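Local atomic coordinates of B-agarase (Agarivorans gilvus, PDB entry 5Z6P), a protein that probably hydrolyses the beta-glycosidic linkages of agarose, acting as a family 50 glycoside hydrolase. Residues R481-K492 / R600-L610. Sequence-based numbering, arbitrary orientation.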
ATOM      1  N   ARG A 481      21.707 -17.374   4.003  1.00 14.36           N
ATOM      2  CA  ARG A 481      21.989 -17.247   5.427  1.00 15.54           C
ATOM      3  C   ARG A 481      23.074 -16.194   5.673  1.00 14.68           C
ATOM      4  O   ARG A 481      22.941 -15.359   6.557  1.00 13.58           O
ATOM      5  CB  ARG A 481      22.410 -18.599   6.043  1.00 14.15           C
ATOM      6  CG  ARG A 481      22.556 -18.518   7.552  1.00 14.64           C
ATOM      7  CD  ARG A 481      23.022 -19.832   8.199  1.00 14.63           C
ATOM      8  NE  ARG A 481      21.973 -20.834   8.291  1.00 14.53           N
ATOM      9  CZ  ARG A 481      21.039 -20.868   9.237  1.00 16.61           C
ATOM     10  NH1 ARG A 481      21.009 -19.942  10.189  1.00 16.09           N
ATOM     11  NH2 ARG A 481      20.145 -21.844   9.246  1.00 14.76           N
ATOM     12  N   GLN A 482      24.129 -16.220   4.861  1.00 16.34           N
ATOM     13  CA  GLN A 482      25.183 -15.219   4.975  1.00 16.87           C
ATOM     14  C   GLN A 482      24.663 -13.803   4.720  1.00 13.82           C
ATOM     15  O   GLN A 482      25.102 -12.869   5.369  1.00 13.45           O
ATOM     16  CB  GLN A 482      26.340 -15.514   4.013  1.00 15.23           C
ATOM     17  CG  GLN A 482      27.074 -16.779   4.331  1.00 17.04           C
ATOM     18  CD  GLN A 482      27.477 -16.827   5.777  1.00 20.80           C
ATOM     19  OE1 GLN A 482      28.254 -16.006   6.230  1.00 27.30           O
ATOM     20  NE2 GLN A 482      26.913 -17.766   6.523  1.00 20.94           N
ATOM     21  N   ARG A 483      23.752 -13.647   3.768  1.00 14.10           N
ATOM     22  CA  ARG A 483      23.202 -12.324   3.480  1.00 15.21           C
ATOM     23  C   ARG A 483      22.259 -11.890   4.615  1.00 15.29           C
ATOM     24  O   ARG A 483      22.218 -10.714   4.972  1.00 14.95           O
ATOM     25  CB  ARG A 483      22.484 -12.301   2.125  1.00 13.26           C
ATOM     26  CG  ARG A 483      23.395 -12.543   0.901  1.00 15.62           C
ATOM     27  CD  ARG A 483      24.609 -11.633   0.896  1.00 13.91           C
ATOM     28  NE  ARG A 483      24.218 -10.245   1.100  1.00 17.36           N
ATOM     29  CZ  ARG A 483      24.999  -9.326   1.646  1.00 18.48           C
ATOM     30  NH1 ARG A 483      26.221  -9.643   2.039  1.00 19.50           N
ATOM     31  NH2 ARG A 483      24.551  -8.090   1.808  1.00 20.30           N
ATOM     32  N   ALA A 484      21.521 -12.839   5.184  1.00 16.26           N
ATOM     33  CA  ALA A 484      20.661 -12.533   6.330  1.00 14.01           C
ATOM     34  C   ALA A 484      21.517 -12.038   7.489  1.00 17.11           C
ATOM     35  O   ALA A 484      21.156 -11.074   8.142  1.00 13.00           O
ATOM     36  CB  ALA A 484      19.830 -13.747   6.754  1.00 10.65           C
ATOM     37  N   ALA A 485      22.662 -12.686   7.717  1.00 13.32           N
ATOM     38  CA  ALA A 485      23.591 -12.265   8.758  1.00 12.69           C
ATOM     39  C   ALA A 485      24.082 -10.837   8.560  1.00 16.44           C
ATOM     40  O   ALA A 485      24.157 -10.075   9.512  1.00 14.55           O
ATOM     41  CB  ALA A 485      24.785 -13.207   8.823  1.00 17.03           C
ATOM     42  N   ALA A 486      24.448 -10.511   7.317  1.00 16.84           N
ATOM     43  CA  ALA A 486      24.893  -9.175   6.941  1.00 17.43           C
ATOM     44  C   ALA A 486      23.824  -8.130   7.249  1.00 13.99           C
ATOM     45  O   ALA A 486      24.110  -7.063   7.760  1.00 16.40           O
ATOM     46  CB  ALA A 486      25.247  -9.137   5.468  1.00 15.62           C
ATOM     47  N   THR A 487      22.593  -8.455   6.913  1.00 15.82           N
ATOM     48  CA  THR A 487      21.458  -7.579   7.186  1.00 16.70           C
ATOM     49  C   THR A 487      21.344  -7.348   8.688  1.00 16.06           C
ATOM     50  O   THR A 487      21.222  -6.213   9.144  1.00 17.56           O
ATOM     51  CB  THR A 487      20.151  -8.177   6.647  1.00 15.69           C
ATOM     52  OG1 THR A 487      20.263  -8.348   5.236  1.00 18.05           O
ATOM     53  CG2 THR A 487      18.935  -7.267   6.971  1.00 15.68           C
ATOM     54  N   VAL A 488      21.420  -8.436   9.448  1.00 15.10           N
ATOM     55  CA  VAL A 488      21.288  -8.358  10.892  1.00 15.30           C
ATOM     56  C   VAL A 488      22.420  -7.528  11.501  1.00 16.27           C
ATOM     57  O   VAL A 488      22.184  -6.713  12.391  1.00 15.02           O
ATOM     58  CB  VAL A 488      21.258  -9.745  11.534  1.00 13.68           C
ATOM     59  CG1 VAL A 488      21.237  -9.626  13.069  1.00 11.85           C
ATOM     60  CG2 VAL A 488      20.047 -10.521  11.044  1.00 14.48           C
ATOM     61  N   SER A 489      23.642  -7.726  11.011  1.00 15.14           N
ATOM     62  CA  SER A 489      24.779  -6.990  11.538  1.00 17.06           C
ATOM     63  C   SER A 489      24.582  -5.485  11.367  1.00 15.80           C
ATOM     64  O   SER A 489      24.966  -4.715  12.231  1.00 15.32           O
ATOM     65  CB  SER A 489      26.082  -7.432  10.878  1.00 15.16           C
ATOM     66  OG  SER A 489      26.337  -8.798  11.152  1.00 24.84           O
ATOM     67  N   GLN A 490      23.978  -5.073  10.260  1.00 18.34           N
ATOM     68  CA  GLN A 490      23.765  -3.641  10.023  1.00 17.43           C
ATOM     69  C   GLN A 490      22.664  -3.066  10.921  1.00 18.61           C
ATOM     70  O   GLN A 490      22.791  -1.950  11.412  1.00 18.99           O
ATOM     71  CB  GLN A 490      23.432  -3.380   8.567  1.00 20.03           C
ATOM     72  CG  GLN A 490      23.255  -1.912   8.253  1.00 24.32           C
ATOM     73  CD  GLN A 490      22.617  -1.673   6.904  1.00 27.96           C
ATOM     74  OE1 GLN A 490      21.541  -1.083   6.811  1.00 34.61           O
ATOM     75  NE2 GLN A 490      23.273  -2.134   5.847  1.00 33.09           N
ATOM     76  N   VAL A 491      21.598  -3.833  11.139  1.00 16.27           N
ATOM     77  CA  VAL A 491      20.549  -3.433  12.085  1.00 19.41           C
ATOM     78  C   VAL A 491      21.117  -3.314  13.500  1.00 18.70           C
ATOM     79  O   VAL A 491      20.772  -2.398  14.237  1.00 19.67           O
ATOM     80  CB  VAL A 491      19.346  -4.417  12.094  1.00 16.42           C
ATOM     81  CG1 VAL A 491      18.355  -4.067  13.218  1.00 18.15           C
ATOM     82  CG2 VAL A 491      18.631  -4.388  10.765  1.00 17.46           C
ATOM     83  N   LYS A 492      22.012  -4.227  13.866  1.00 21.14           N
ATOM     84  CA  LYS A 492      22.603  -4.191  15.190  1.00 17.04           C
ATOM     85  C   LYS A 492      23.486  -2.965  15.349  1.00 18.50           C
ATOM     86  O   LYS A 492      23.469  -2.319  16.382  1.00 17.32           O
ATOM     87  CB  LYS A 492      23.407  -5.450  15.466  1.00 17.65           C
ATOM     88  CG  LYS A 492      24.014  -5.471  16.862  1.00 20.64           C
ATOM     89  CD  LYS A 492      24.889  -6.674  17.044  1.00 18.96           C
ATOM     90  CE  LYS A 492      25.518  -6.709  18.437  1.00 26.92           C
ATOM     91  NZ  LYS A 492      24.568  -7.101  19.498  1.00 27.28           N
ATOM     92  N   ARG A 600      12.708 -19.481   9.314  1.00 12.12           N
ATOM     93  CA  ARG A 600      13.620 -20.125  10.269  1.00 12.14           C
ATOM     94  C   ARG A 600      15.005 -19.503  10.195  1.00 12.24           C
ATOM     95  O   ARG A 600      15.611 -19.187  11.225  1.00 11.38           O
ATOM     96  CB  ARG A 600      13.715 -21.656  10.027  1.00 13.72           C
ATOM     97  CG  ARG A 600      14.524 -22.435  11.091  1.00 13.28           C
ATOM     98  CD  ARG A 600      14.639 -23.981  10.811  1.00 13.96           C
ATOM     99  NE  ARG A 600      15.703 -24.233   9.844  1.00 17.57           N
ATOM    100  CZ  ARG A 600      16.973 -24.468  10.158  1.00 15.99           C
ATOM    101  NH1 ARG A 600      17.359 -24.541  11.424  1.00 16.18           N
ATOM    102  NH2 ARG A 600      17.862 -24.644   9.197  1.00 17.75           N
ATOM    103  N   VAL A 601      15.509 -19.321   8.974  1.00 12.77           N
ATOM    104  CA  VAL A 601      16.867 -18.808   8.805  1.00 11.65           C
ATOM    105  C   VAL A 601      16.951 -17.357   9.297  1.00 13.12           C
ATOM    106  O   VAL A 601      17.854 -17.012  10.057  1.00 12.74           O
ATOM    107  CB  VAL A 601      17.353 -18.901   7.339  1.00 13.52           C
ATOM    108  CG1 VAL A 601      18.648 -18.170   7.172  1.00 12.34           C
ATOM    109  CG2 VAL A 601      17.511 -20.379   6.910  1.00 16.42           C
ATOM    110  N   VAL A 602      15.989 -16.531   8.900  1.00 11.03           N
ATOM    111  CA  VAL A 602      15.958 -15.143   9.350  1.00 11.96           C
ATOM    112  C   VAL A 602      15.850 -15.071  10.875  1.00 13.95           C
ATOM    113  O   VAL A 602      16.605 -14.360  11.496  1.00 15.53           O
ATOM    114  CB  VAL A 602      14.800 -14.339   8.727  1.00 15.31           C
ATOM    115  CG1 VAL A 602      14.728 -12.937   9.364  1.00 11.79           C
ATOM    116  CG2 VAL A 602      14.954 -14.238   7.205  1.00 10.73           C
ATOM    117  N   LYS A 603      14.923 -15.813  11.470  1.00 12.82           N
ATOM    118  CA  LYS A 603      14.806 -15.834  12.936  1.00 15.45           C
ATOM    119  C   LYS A 603      16.160 -16.158  13.581  1.00 15.45           C
ATOM    120  O   LYS A 603      16.616 -15.467  14.495  1.00 12.96           O
ATOM    121  CB  LYS A 603      13.743 -16.851  13.385  1.00 13.76           C
ATOM    122  CG  LYS A 603      13.492 -16.893  14.879  1.00 17.45           C
ATOM    123  CD  LYS A 603      12.826 -18.194  15.290  1.00 20.03           C
ATOM    124  CE  LYS A 603      12.571 -18.265  16.801  1.00 31.33           C
ATOM    125  NZ  LYS A 603      11.131 -18.057  17.165  1.00 29.37           N
ATOM    126  N   GLN A 604      16.810 -17.203  13.081  1.00 16.78           N
ATOM    127  CA  GLN A 604      18.055 -17.674  13.691  1.00 18.16           C
ATOM    128  C   GLN A 604      19.152 -16.623  13.640  1.00 13.23           C
ATOM    129  O   GLN A 604      19.824 -16.382  14.632  1.00 13.97           O
ATOM    130  CB  GLN A 604      18.533 -18.967  13.025  1.00 13.81           C
ATOM    131  CG  GLN A 604      17.756 -20.175  13.498  1.00 16.85           C
ATOM    132  CD  GLN A 604      18.214 -21.453  12.864  1.00 19.26           C
ATOM    133  OE1 GLN A 604      18.852 -21.440  11.821  1.00 19.87           O
ATOM    134  NE2 GLN A 604      17.872 -22.579  13.488  1.00 20.18           N
ATOM    135  N   GLU A 605      19.331 -16.011  12.480  1.00 12.15           N
ATOM    136  CA  GLU A 605      20.372 -15.013  12.319  1.00 15.36           C
ATOM    137  C   GLU A 605      20.053 -13.784  13.168  1.00 14.10           C
ATOM    138  O   GLU A 605      20.954 -13.193  13.748  1.00 14.63           O
ATOM    139  CB  GLU A 605      20.546 -14.634  10.844  1.00 13.30           C
ATOM    140  CG  GLU A 605      21.057 -15.786   9.998  1.00 13.27           C
ATOM    141  CD  GLU A 605      22.351 -16.361  10.531  1.00 14.25           C
ATOM    142  OE1 GLU A 605      23.274 -15.585  10.813  1.00 16.93           O
ATOM    143  OE2 GLU A 605      22.443 -17.581  10.683  1.00 15.02           O
ATOM    144  N   LEU A 606      18.777 -13.409  13.258  1.00 14.04           N
ATOM    145  CA  LEU A 606      18.403 -12.295  14.131  1.00 16.75           C
ATOM    146  C   LEU A 606      18.761 -12.610  15.587  1.00 15.24           C
ATOM    147  O   LEU A 606      19.361 -11.802  16.262  1.00 16.94           O
ATOM    148  CB  LEU A 606      16.909 -11.964  14.017  1.00 15.97           C
ATOM    149  CG  LEU A 606      16.616 -10.940  12.918  1.00 17.03           C
ATOM    150  CD1 LEU A 606      15.137 -10.786  12.694  1.00 18.85           C
ATOM    151  CD2 LEU A 606      17.231  -9.607  13.265  1.00 17.78           C
ATOM    152  N   LYS A 607      18.410 -13.800  16.049  1.00 14.98           N
ATOM    153  CA  LYS A 607      18.586 -14.125  17.464  1.00 18.56           C
ATOM    154  C   LYS A 607      20.051 -14.322  17.837  1.00 17.82           C
ATOM    155  O   LYS A 607      20.395 -14.139  18.995  1.00 18.68           O
ATOM    156  CB  LYS A 607      17.773 -15.366  17.859  1.00 21.08           C
ATOM    157  CG  LYS A 607      16.245 -15.220  17.725  1.00 20.92           C
ATOM    158  CD  LYS A 607      15.672 -14.032  18.517  1.00 23.88           C
ATOM    159  CE  LYS A 607      14.149 -13.913  18.363  1.00 23.67           C
ATOM    160  NZ  LYS A 607      13.551 -12.817  19.200  1.00 31.62           N
ATOM    161  N   LYS A 608      20.919 -14.646  16.872  1.00 13.31           N
ATOM    162  CA  LYS A 608      22.345 -14.827  17.179  1.00 15.07           C
ATOM    163  C   LYS A 608      22.977 -13.517  17.602  1.00 18.39           C
ATOM    164  O   LYS A 608      23.900 -13.502  18.407  1.00 21.70           O
ATOM    165  CB  LYS A 608      23.139 -15.379  15.979  1.00 14.23           C
ATOM    166  CG  LYS A 608      22.923 -16.873  15.631  1.00 17.79           C
ATOM    167  CD  LYS A 608      23.694 -17.238  14.351  1.00 16.86           C
ATOM    168  CE  LYS A 608      23.229 -18.553  13.749  1.00 16.82           C
ATOM    169  NZ  LYS A 608      24.113 -18.996  12.638  1.00 14.15           N
ATOM    170  N   GLN A 609      22.492 -12.417  17.035  1.00 15.37           N
ATOM    171  CA  GLN A 609      23.089 -11.110  17.293  1.00 18.61           C
ATOM    172  C   GLN A 609      22.188 -10.212  18.144  1.00 19.86           C
ATOM    173  O   GLN A 609      22.672  -9.331  18.852  1.00 20.87           O
ATOM    174  CB  GLN A 609      23.416 -10.413  15.976  1.00 14.84           C
ATOM    175  CG  GLN A 609      24.290 -11.236  15.033  1.00 15.33           C
ATOM    176  CD  GLN A 609      24.757 -10.421  13.852  1.00 16.66           C
ATOM    177  OE1 GLN A 609      25.273  -9.311  14.016  1.00 15.52           O
ATOM    178  NE2 GLN A 609      24.568 -10.958  12.649  1.00 15.19           N
ATOM    179  N   LEU A 610      20.885 -10.449  18.078  1.00 14.60           N
ATOM    180  CA  LEU A 610      19.926  -9.612  18.795  1.00 16.64           C
ATOM    181  C   LEU A 610      18.872 -10.457  19.496  1.00 17.27           C
ATOM    182  O   LEU A 610      17.692 -10.358  19.187  1.00 16.53           O
ATOM    183  CB  LEU A 610      19.256  -8.619  17.831  1.00 18.23           C
ATOM    184  CG  LEU A 610      20.174  -7.564  17.226  1.00 17.86           C
ATOM    185  CD1 LEU A 610      19.505  -6.821  16.060  1.00 19.08           C
ATOM    186  CD2 LEU A 610      20.604  -6.585  18.307  1.00 17.98           C
TER
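R481 leaves its helix with CG trans to the backbone N (chi1 -174°) and turns at chi3, which points the NH1/NH2 end of its guanidinium at Q604 OE1, while E605 folds back at chi2 (-56°) to meet it. Segments 481-492 and 600-609, on helices 478-495 and 581-609, cross at -41° in a knobs-into-holes packing, their axes 8.9 Å apart where closest, beside strand 501-506 of the glycoside hydrolase domain. R481 is one knob, seated among V601, Q604, E605 and K608. Its NH1 and NH2 grip Q604 OE1 end-on, the NH2 bond being the shorter at 2.9 Å, and this oxygen lies near the guanidinium plane. The anti lone pair of E605 OE2 takes R481 NH1 at 2.8 Å in a salt bridge, and K608 NZ reaches the same oxygen from the syn side. This shared carboxylate oxygen probably offsets the closeness of the two cations. V601 CG1 covers one face of the guanidinium. E605 is itself a knob, its CG 4.0 Å from A484 CB. Farther along, V488 CG2 lies 3.7 Å from L606 CD2, whose leucine also packs on I504 and I506 of the strand. Q609 extends past V488, its NE2 donating to A485 O, a carbonyl already bonded to S489 N. At the far end, K492 NZ, also salt-bridged to D497, donates to the backbone O of Q609 at 3.0 Å.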